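Local atomic coordinates of glycosyl hydrolases family 2, sugar binding domain protein (Bacteroides uniformis str. 3978 T3 ii, PDB entry 6D1P), a protein that is a beta-glucuronidase from a human gut bacterium, probably hydrolysing the O-glycosidic bond that joins glucuronic acid to its conjugates. Residues 438-451 with 463-476. Residues are numbered along the deposited sequence; the frame is centred on the assembly and turned at random.
Sequences FEKDSIRAFMGELH and TAIRRCEFCKDIVD
Arg444 meets Asp473 end-on, NH1 bonding OD1 at 2.7 Å and NH2 bonding OD2 at 2.9 Å, each through the syn lone pair. The guanidinium and carboxylate planes lie only 3° apart. NH1 also donates to the Phe470 carbonyl oxygen at 2.9 Å, again within the guanidinium plane though tilted from the carbonyl plane, so three bonds fix the rotation of the group, while Ile474 CD1 packs over one of its faces. A bend at chi3 (87°) turns the arginine chain towards these acceptors. One turn earlier, Lys440 lays its extended aliphatic chain across the Phe470 ring, its CB 3.9 Å from the ring centroid in a CH-pi contact; Cys468 SG lies off-centre over the opposite face, and Ile443 CG2 meets the ring edge. These contacts join helix 440-457 to the loop after strand 462-466, within the beta-alpha-beta unit 420-432, 440-457, 462-466 of the TIM barrel; Met447 and His451 carry the packing on to the strand itself. Towards the barrel wall, Met447 and Ile465 reach tip to tip, SD lying 3.7 Å from CG2, with Cys471 SG against Met447 CB; Met447 also touches Asn429 of the first strand. Further along the helix, His451, its CG anti to the backbone N (chi1 168°), shares a 2.7 Å hydrogen bond between ND1 and Thr463 OG1, and the Ile474 carbonyl oxygen sits over the centre of its ring. Thr463 is positioned by Asp476, whose backbone N donates to OG1 and whose OD2 accepts from Thr463 N at 2.9 Å by its anti lone pair. His455 NE2, on the same helix, also bonds Asp476 OD2.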
ATOM      1  N   PHE A 438     -22.246 -11.162 -21.962  1.00 31.98           N
ATOM      2  CA  PHE A 438     -22.338 -12.450 -21.296  1.00 28.57           C
ATOM      3  C   PHE A 438     -23.062 -13.381 -22.261  1.00 34.80           C
ATOM      4  O   PHE A 438     -24.271 -13.240 -22.463  1.00 35.63           O
ATOM      5  CB  PHE A 438     -23.072 -12.329 -19.971  1.00 28.01           C
ATOM      6  CG  PHE A 438     -23.057 -13.580 -19.175  1.00 31.12           C
ATOM      7  CD1 PHE A 438     -22.006 -13.845 -18.310  1.00 27.15           C
ATOM      8  CD2 PHE A 438     -24.076 -14.526 -19.319  1.00 29.36           C
ATOM      9  CE1 PHE A 438     -21.985 -15.024 -17.565  1.00 26.86           C
ATOM     10  CE2 PHE A 438     -24.060 -15.705 -18.590  1.00 26.14           C
ATOM     11  CZ  PHE A 438     -23.014 -15.957 -17.711  1.00 25.03           C
ATOM     12  N   GLU A 439     -22.325 -14.316 -22.854  1.00 31.31           N
ATOM     13  CA  GLU A 439     -22.812 -15.142 -23.954  1.00 32.16           C
ATOM     14  C   GLU A 439     -22.935 -16.578 -23.470  1.00 31.23           C
ATOM     15  O   GLU A 439     -21.938 -17.305 -23.387  1.00 29.55           O
ATOM     16  CB  GLU A 439     -21.870 -15.032 -25.147  1.00 28.40           C
ATOM     17  CG  GLU A 439     -21.854 -13.631 -25.754  1.00 35.66           C
ATOM     18  CD  GLU A 439     -20.684 -13.400 -26.703  1.00 39.81           C
ATOM     19  OE1 GLU A 439     -19.831 -14.308 -26.858  1.00 35.44           O
ATOM     20  OE2 GLU A 439     -20.625 -12.297 -27.295  1.00 46.15           O
ATOM     21  N   LYS A 440     -24.162 -16.994 -23.154  1.00 29.45           N
ATOM     22  CA  LYS A 440     -24.334 -18.339 -22.620  1.00 27.19           C
ATOM     23  C   LYS A 440     -23.837 -19.380 -23.609  1.00 31.84           C
ATOM     24  O   LYS A 440     -23.221 -20.374 -23.210  1.00 29.31           O
ATOM     25  CB  LYS A 440     -25.792 -18.590 -22.266  1.00 28.38           C
ATOM     26  CG  LYS A 440     -26.328 -17.638 -21.246  1.00 30.75           C
ATOM     27  CD  LYS A 440     -27.751 -17.996 -20.871  1.00 28.82           C
ATOM     28  CE  LYS A 440     -28.151 -17.242 -19.606  1.00 34.04           C
ATOM     29  NZ  LYS A 440     -29.535 -17.572 -19.172  1.00 38.15           N
ATOM     30  N   ASP A 441     -24.056 -19.142 -24.915  1.00 27.88           N
ATOM     31  CA  ASP A 441     -23.691 -20.134 -25.918  1.00 29.21           C
ATOM     32  C   ASP A 441     -22.181 -20.244 -26.064  1.00 29.90           C
ATOM     33  O   ASP A 441     -21.653 -21.349 -26.245  1.00 29.72           O
ATOM     34  CB  ASP A 441     -24.361 -19.818 -27.265  1.00 30.34           C
ATOM     35  CG  ASP A 441     -24.087 -18.389 -27.766  1.00 45.95           C
ATOM     36  OD1 ASP A 441     -23.198 -17.677 -27.221  1.00 41.40           O
ATOM     37  OD2 ASP A 441     -24.781 -17.977 -28.730  1.00 50.25           O
ATOM     38  N   SER A 442     -21.472 -19.114 -25.970  1.00 28.30           N
ATOM     39  CA  SER A 442     -20.015 -19.146 -25.965  1.00 27.03           C
ATOM     40  C   SER A 442     -19.485 -19.848 -24.725  1.00 24.72           C
ATOM     41  O   SER A 442     -18.462 -20.533 -24.782  1.00 28.24           O
ATOM     42  CB  SER A 442     -19.453 -17.724 -26.042  1.00 29.38           C
ATOM     43  OG  SER A 442     -20.020 -17.025 -27.121  1.00 33.00           O
ATOM     44  N   ILE A 443     -20.149 -19.665 -23.588  1.00 26.57           N
ATOM     45  CA  ILE A 443     -19.724 -20.344 -22.371  1.00 28.09           C
ATOM     46  C   ILE A 443     -19.956 -21.847 -22.499  1.00 29.06           C
ATOM     47  O   ILE A 443     -19.066 -22.656 -22.203  1.00 26.23           O
ATOM     48  CB  ILE A 443     -20.442 -19.744 -21.147  1.00 25.08           C
ATOM     49  CG1 ILE A 443     -19.965 -18.314 -20.911  1.00 25.37           C
ATOM     50  CG2 ILE A 443     -20.179 -20.578 -19.904  1.00 26.05           C
ATOM     51  CD1 ILE A 443     -20.791 -17.555 -19.907  1.00 23.94           C
ATOM     52  N   ARG A 444     -21.148 -22.240 -22.967  1.00 24.51           N
ATOM     53  CA  ARG A 444     -21.394 -23.640 -23.299  1.00 28.09           C
ATOM     54  C   ARG A 444     -20.287 -24.191 -24.190  1.00 27.86           C
ATOM     55  O   ARG A 444     -19.705 -25.246 -23.902  1.00 26.39           O
ATOM     56  CB  ARG A 444     -22.752 -23.795 -23.998  1.00 30.33           C
ATOM     57  CG  ARG A 444     -23.854 -24.386 -23.152  1.00 32.32           C
ATOM     58  CD  ARG A 444     -25.071 -24.765 -23.997  1.00 30.21           C
ATOM     59  NE  ARG A 444     -25.004 -26.112 -24.567  1.00 34.21           N
ATOM     60  CZ  ARG A 444     -25.208 -27.232 -23.871  1.00 37.35           C
ATOM     61  NH1 ARG A 444     -25.467 -27.175 -22.567  1.00 34.47           N
ATOM     62  NH2 ARG A 444     -25.155 -28.415 -24.468  1.00 38.02           N
ATOM     63  N   ALA A 445     -19.973 -23.474 -25.273  1.00 26.18           N
ATOM     64  CA  ALA A 445     -19.003 -23.973 -26.239  1.00 28.16           C
ATOM     65  C   ALA A 445     -17.650 -24.204 -25.583  1.00 27.87           C
ATOM     66  O   ALA A 445     -17.012 -25.234 -25.796  1.00 26.12           O
ATOM     67  CB  ALA A 445     -18.876 -22.993 -27.405  1.00 23.05           C
ATOM     68  N   PHE A 446     -17.184 -23.241 -24.786  1.00 28.78           N
ATOM     69  CA  PHE A 446     -15.889 -23.407 -24.138  1.00 26.69           C
ATOM     70  C   PHE A 446     -15.961 -24.438 -23.016  1.00 26.04           C
ATOM     71  O   PHE A 446     -15.014 -25.206 -22.810  1.00 26.93           O
ATOM     72  CB  PHE A 446     -15.387 -22.061 -23.621  1.00 28.30           C
ATOM     73  CG  PHE A 446     -13.994 -22.111 -23.064  1.00 27.54           C
ATOM     74  CD1 PHE A 446     -12.928 -22.473 -23.869  1.00 23.40           C
ATOM     75  CD2 PHE A 446     -13.752 -21.804 -21.734  1.00 25.83           C
ATOM     76  CE1 PHE A 446     -11.646 -22.534 -23.357  1.00 24.27           C
ATOM     77  CE2 PHE A 446     -12.476 -21.855 -21.216  1.00 21.52           C
ATOM     78  CZ  PHE A 446     -11.421 -22.227 -22.026  1.00 23.42           C
ATOM     79  N   MET A 447     -17.073 -24.483 -22.284  1.00 24.44           N
ATOM     80  CA  MET A 447     -17.242 -25.548 -21.302  1.00 27.51           C
ATOM     81  C   MET A 447     -17.146 -26.918 -21.966  1.00 26.42           C
ATOM     82  O   MET A 447     -16.486 -27.827 -21.447  1.00 29.13           O
ATOM     83  CB  MET A 447     -18.582 -25.406 -20.576  1.00 28.35           C
ATOM     84  CG  MET A 447     -18.741 -26.357 -19.397  1.00 24.11           C
ATOM     85  SD  MET A 447     -17.610 -25.944 -18.036  1.00 29.20           S
ATOM     86  CE  MET A 447     -18.442 -24.496 -17.382  1.00 25.50           C
ATOM     87  N   GLY A 448     -17.774 -27.078 -23.134  1.00 28.58           N
ATOM     88  CA  GLY A 448     -17.730 -28.363 -23.816  1.00 25.30           C
ATOM     89  C   GLY A 448     -16.347 -28.701 -24.323  1.00 27.43           C
ATOM     90  O   GLY A 448     -15.953 -29.867 -24.324  1.00 26.69           O
ATOM     91  N   GLU A 449     -15.587 -27.690 -24.757  1.00 26.55           N
ATOM     92  CA  GLU A 449     -14.196 -27.924 -25.134  1.00 28.83           C
ATOM     93  C   GLU A 449     -13.378 -28.409 -23.939  1.00 28.83           C
ATOM     94  O   GLU A 449     -12.548 -29.318 -24.069  1.00 29.52           O
ATOM     95  CB  GLU A 449     -13.577 -26.646 -25.713  1.00 28.51           C
ATOM     96  CG  GLU A 449     -12.077 -26.777 -26.009  1.00 30.11           C
ATOM     97  CD  GLU A 449     -11.394 -25.478 -26.467  1.00 31.62           C
ATOM     98  OE1 GLU A 449     -12.078 -24.499 -26.847  1.00 27.30           O
ATOM     99  OE2 GLU A 449     -10.146 -25.454 -26.459  1.00 31.08           O
ATOM    100  N   LEU A 450     -13.588 -27.790 -22.771  1.00 25.73           N
ATOM    101  CA  LEU A 450     -12.846 -28.172 -21.573  1.00 33.00           C
ATOM    102  C   LEU A 450     -13.215 -29.580 -21.129  1.00 26.28           C
ATOM    103  O   LEU A 450     -12.336 -30.365 -20.773  1.00 24.66           O
ATOM    104  CB  LEU A 450     -13.088 -27.166 -20.438  1.00 27.17           C
ATOM    105  CG  LEU A 450     -12.403 -25.793 -20.575  1.00 28.26           C
ATOM    106  CD1 LEU A 450     -12.794 -24.852 -19.411  1.00 27.07           C
ATOM    107  CD2 LEU A 450     -10.883 -25.926 -20.652  1.00 24.82           C
ATOM    108  N   HIS A 451     -14.501 -29.929 -21.171  1.00 26.40           N
ATOM    109  CA  HIS A 451     -14.883 -31.299 -20.824  1.00 30.02           C
ATOM    110  C   HIS A 451     -14.189 -32.316 -21.727  1.00 31.54           C
ATOM    111  O   HIS A 451     -13.666 -33.330 -21.244  1.00 28.89           O
ATOM    112  CB  HIS A 451     -16.398 -31.468 -20.895  1.00 26.47           C
ATOM    113  CG  HIS A 451     -16.841 -32.895 -20.826  1.00 35.94           C
ATOM    114  ND1 HIS A 451     -17.026 -33.562 -19.634  1.00 31.03           N
ATOM    115  CD2 HIS A 451     -17.114 -33.789 -21.808  1.00 29.59           C
ATOM    116  CE1 HIS A 451     -17.408 -34.801 -19.887  1.00 36.01           C
ATOM    117  NE2 HIS A 451     -17.474 -34.959 -21.197  1.00 31.39           N
ATOM    118  N   THR A 463     -15.518 -35.542 -14.944  1.00 28.14           N
ATOM    119  CA  THR A 463     -15.581 -34.094 -14.878  1.00 27.69           C
ATOM    120  C   THR A 463     -16.807 -33.661 -14.089  1.00 28.40           C
ATOM    121  O   THR A 463     -17.844 -34.334 -14.089  1.00 26.76           O
ATOM    122  CB  THR A 463     -15.625 -33.466 -16.272  1.00 27.32           C
ATOM    123  OG1 THR A 463     -16.843 -33.825 -16.921  1.00 31.79           O
ATOM    124  CG2 THR A 463     -14.446 -33.918 -17.110  1.00 26.70           C
ATOM    125  N   ALA A 464     -16.667 -32.531 -13.395  1.00 27.42           N
ATOM    126  CA  ALA A 464     -17.760 -31.905 -12.666  1.00 25.96           C
ATOM    127  C   ALA A 464     -17.724 -30.393 -12.906  1.00 26.54           C
ATOM    128  O   ALA A 464     -16.699 -29.842 -13.317  1.00 23.28           O
ATOM    129  CB  ALA A 464     -17.672 -32.217 -11.161  1.00 18.69           C
ATOM    130  N   ILE A 465     -18.864 -29.727 -12.662  1.00 23.00           N
ATOM    131  CA  ILE A 465     -18.908 -28.287 -12.403  1.00 25.87           C
ATOM    132  C   ILE A 465     -19.967 -28.032 -11.342  1.00 24.82           C
ATOM    133  O   ILE A 465     -20.729 -28.924 -10.969  1.00 24.71           O
ATOM    134  CB  ILE A 465     -19.217 -27.429 -13.650  1.00 24.63           C
ATOM    135  CG1 ILE A 465     -20.602 -27.785 -14.209  1.00 25.48           C
ATOM    136  CG2 ILE A 465     -18.093 -27.528 -14.679  1.00 23.11           C
ATOM    137  CD1 ILE A 465     -21.024 -26.986 -15.439  1.00 20.12           C
ATOM    138  N   ARG A 466     -20.020 -26.784 -10.874  1.00 24.92           N
ATOM    139  CA  ARG A 466     -20.984 -26.354  -9.867  1.00 25.86           C
ATOM    140  C   ARG A 466     -21.720 -25.106 -10.340  1.00 22.78           C
ATOM    141  O   ARG A 466     -21.090 -24.126 -10.752  1.00 22.98           O
ATOM    142  CB  ARG A 466     -20.311 -26.072  -8.505  1.00 20.22           C
ATOM    143  CG  ARG A 466     -21.357 -25.760  -7.421  1.00 20.89           C
ATOM    144  CD  ARG A 466     -20.823 -25.335  -6.065  1.00 18.98           C
ATOM    145  NE  ARG A 466     -21.934 -24.795  -5.293  1.00 20.35           N
ATOM    146  CZ  ARG A 466     -22.296 -23.518  -5.316  1.00 21.23           C
ATOM    147  NH1 ARG A 466     -21.591 -22.660  -6.037  1.00 22.09           N
ATOM    148  NH2 ARG A 466     -23.345 -23.097  -4.623  1.00 18.23           N
ATOM    149  N   ARG A 467     -23.053 -25.149 -10.277  1.00 21.42           N
ATOM    150  CA  ARG A 467     -23.932 -23.998 -10.492  1.00 23.12           C
ATOM    151  C   ARG A 467     -23.691 -23.350 -11.859  1.00 29.19           C
ATOM    152  O   ARG A 467     -23.097 -22.279 -11.977  1.00 28.36           O
ATOM    153  CB  ARG A 467     -23.768 -22.948  -9.391  1.00 22.23           C
ATOM    154  CG  ARG A 467     -25.023 -22.143  -9.172  1.00 22.29           C
ATOM    155  CD  ARG A 467     -24.776 -20.890  -8.387  1.00 23.87           C
ATOM    156  NE  ARG A 467     -24.477 -19.766  -9.281  1.00 27.55           N
ATOM    157  CZ  ARG A 467     -24.537 -18.492  -8.903  1.00 26.47           C
ATOM    158  NH1 ARG A 467     -24.880 -18.207  -7.659  1.00 18.25           N
ATOM    159  NH2 ARG A 467     -24.281 -17.506  -9.768  1.00 20.92           N
ATOM    160  N   CYS A 468     -24.180 -24.033 -12.894  1.00 26.32           N
ATOM    161  CA  CYS A 468     -24.285 -23.426 -14.224  1.00 26.68           C
ATOM    162  C   CYS A 468     -25.335 -24.253 -14.971  1.00 27.23           C
ATOM    163  O   CYS A 468     -24.993 -25.197 -15.685  1.00 25.17           O
ATOM    164  CB  CYS A 468     -22.972 -23.393 -14.975  1.00 23.91           C
ATOM    165  SG  CYS A 468     -23.130 -22.456 -16.544  1.00 30.53           S
ATOM    166  N   GLU A 469     -26.606 -23.893 -14.777  1.00 25.54           N
ATOM    167  CA  GLU A 469     -27.682 -24.767 -15.235  1.00 28.62           C
ATOM    168  C   GLU A 469     -27.642 -24.969 -16.745  1.00 28.49           C
ATOM    169  O   GLU A 469     -27.912 -26.075 -17.223  1.00 30.28           O
ATOM    170  CB  GLU A 469     -29.041 -24.225 -14.802  1.00 28.89           C
ATOM    171  CG  GLU A 469     -29.273 -24.285 -13.299  1.00 36.57           C
ATOM    172  CD  GLU A 469     -29.145 -25.702 -12.692  1.00 37.35           C
ATOM    173  OE1 GLU A 469     -28.360 -25.860 -11.721  1.00 32.54           O
ATOM    174  OE2 GLU A 469     -29.841 -26.640 -13.168  1.00 41.77           O
ATOM    175  N   PHE A 470     -27.269 -23.929 -17.511  1.00 26.82           N
ATOM    176  CA  PHE A 470     -27.249 -24.058 -18.967  1.00 27.21           C
ATOM    177  C   PHE A 470     -26.030 -24.809 -19.492  1.00 27.40           C
ATOM    178  O   PHE A 470     -25.877 -24.936 -20.714  1.00 30.18           O
ATOM    179  CB  PHE A 470     -27.354 -22.678 -19.642  1.00 26.37           C
ATOM    180  CG  PHE A 470     -26.201 -21.735 -19.362  1.00 26.07           C
ATOM    181  CD1 PHE A 470     -26.337 -20.704 -18.445  1.00 24.71           C
ATOM    182  CD2 PHE A 470     -25.009 -21.840 -20.054  1.00 25.30           C
ATOM    183  CE1 PHE A 470     -25.289 -19.814 -18.194  1.00 22.73           C
ATOM    184  CE2 PHE A 470     -23.961 -20.948 -19.811  1.00 24.17           C
ATOM    185  CZ  PHE A 470     -24.104 -19.945 -18.869  1.00 22.05           C
ATOM    186  N   CYS A 471     -25.156 -25.287 -18.618  1.00 27.25           N
ATOM    187  CA  CYS A 471     -24.079 -26.187 -19.005  1.00 27.09           C
ATOM    188  C   CYS A 471     -24.166 -27.544 -18.324  1.00 24.17           C
ATOM    189  O   CYS A 471     -23.292 -28.380 -18.564  1.00 23.77           O
ATOM    190  CB  CYS A 471     -22.707 -25.576 -18.675  1.00 25.53           C
ATOM    191  SG  CYS A 471     -22.190 -24.178 -19.683  1.00 28.51           S
ATOM    192  N   LYS A 472     -25.175 -27.775 -17.469  1.00 23.37           N
ATOM    193  CA  LYS A 472     -25.162 -28.926 -16.550  1.00 31.36           C
ATOM    194  C   LYS A 472     -25.092 -30.274 -17.281  1.00 28.04           C
ATOM    195  O   LYS A 472     -24.556 -31.242 -16.733  1.00 28.06           O
ATOM    196  CB  LYS A 472     -26.401 -28.892 -15.647  1.00 26.51           C
ATOM    197  CG  LYS A 472     -27.689 -29.336 -16.376  1.00 28.56           C
ATOM    198  CD  LYS A 472     -28.960 -28.930 -15.636  1.00 31.19           C
ATOM    199  CE  LYS A 472     -29.195 -29.766 -14.394  1.00 35.34           C
ATOM    200  NZ  LYS A 472     -30.649 -29.907 -14.098  1.00 40.22           N
ATOM    201  N   ASP A 473     -25.599 -30.348 -18.517  1.00 28.47           N
ATOM    202  CA  ASP A 473     -25.641 -31.585 -19.299  1.00 31.71           C
ATOM    203  C   ASP A 473     -24.287 -31.969 -19.880  1.00 34.48           C
ATOM    204  O   ASP A 473     -24.155 -33.084 -20.400  1.00 27.83           O
ATOM    205  CB  ASP A 473     -26.639 -31.447 -20.457  1.00 30.22           C
ATOM    206  CG  ASP A 473     -26.338 -30.225 -21.343  1.00 34.65           C
ATOM    207  OD1 ASP A 473     -26.365 -29.085 -20.811  1.00 35.73           O
ATOM    208  OD2 ASP A 473     -26.046 -30.393 -22.555  1.00 36.09           O
ATOM    209  N   ILE A 474     -23.296 -31.075 -19.822  1.00 30.00           N
ATOM    210  CA  ILE A 474     -22.047 -31.296 -20.543  1.00 28.32           C
ATOM    211  C   ILE A 474     -21.134 -32.241 -19.779  1.00 26.55           C
ATOM    212  O   ILE A 474     -20.532 -33.141 -20.370  1.00 32.61           O
ATOM    213  CB  ILE A 474     -21.353 -29.952 -20.831  1.00 30.02           C
ATOM    214  CG1 ILE A 474     -22.023 -29.221 -21.989  1.00 32.67           C
ATOM    215  CG2 ILE A 474     -19.875 -30.161 -21.162  1.00 31.37           C
ATOM    216  CD1 ILE A 474     -21.626 -27.740 -22.078  1.00 24.73           C
ATOM    217  N   VAL A 475     -21.012 -32.059 -18.465  1.00 25.55           N
ATOM    218  CA  VAL A 475     -20.033 -32.789 -17.655  1.00 28.30           C
ATOM    219  C   VAL A 475     -20.574 -34.132 -17.182  1.00 29.33           C
ATOM    220  O   VAL A 475     -21.758 -34.449 -17.365  1.00 25.04           O
ATOM    221  CB  VAL A 475     -19.616 -31.968 -16.428  1.00 27.02           C
ATOM    222  CG1 VAL A 475     -18.983 -30.669 -16.849  1.00 26.39           C
ATOM    223  CG2 VAL A 475     -20.843 -31.719 -15.550  1.00 24.71           C
ATOM    224  N   ASP A 476     -19.716 -34.921 -16.532  1.00 27.75           N
ATOM    225  CA  ASP A 476     -20.193 -36.187 -15.990  1.00 24.73           C
ATOM    226  C   ASP A 476     -21.031 -35.980 -14.729  1.00 29.29           C
ATOM    227  O   ASP A 476     -22.123 -36.538 -14.612  1.00 28.65           O
ATOM    228  CB  ASP A 476     -19.016 -37.112 -15.729  1.00 26.62           C
ATOM    229  CG  ASP A 476     -18.207 -37.359 -16.976  1.00 32.44           C
ATOM    230  OD1 ASP A 476     -18.808 -37.815 -17.980  1.00 38.86           O
ATOM    231  OD2 ASP A 476     -16.985 -37.089 -16.961  1.00 29.50           O
TER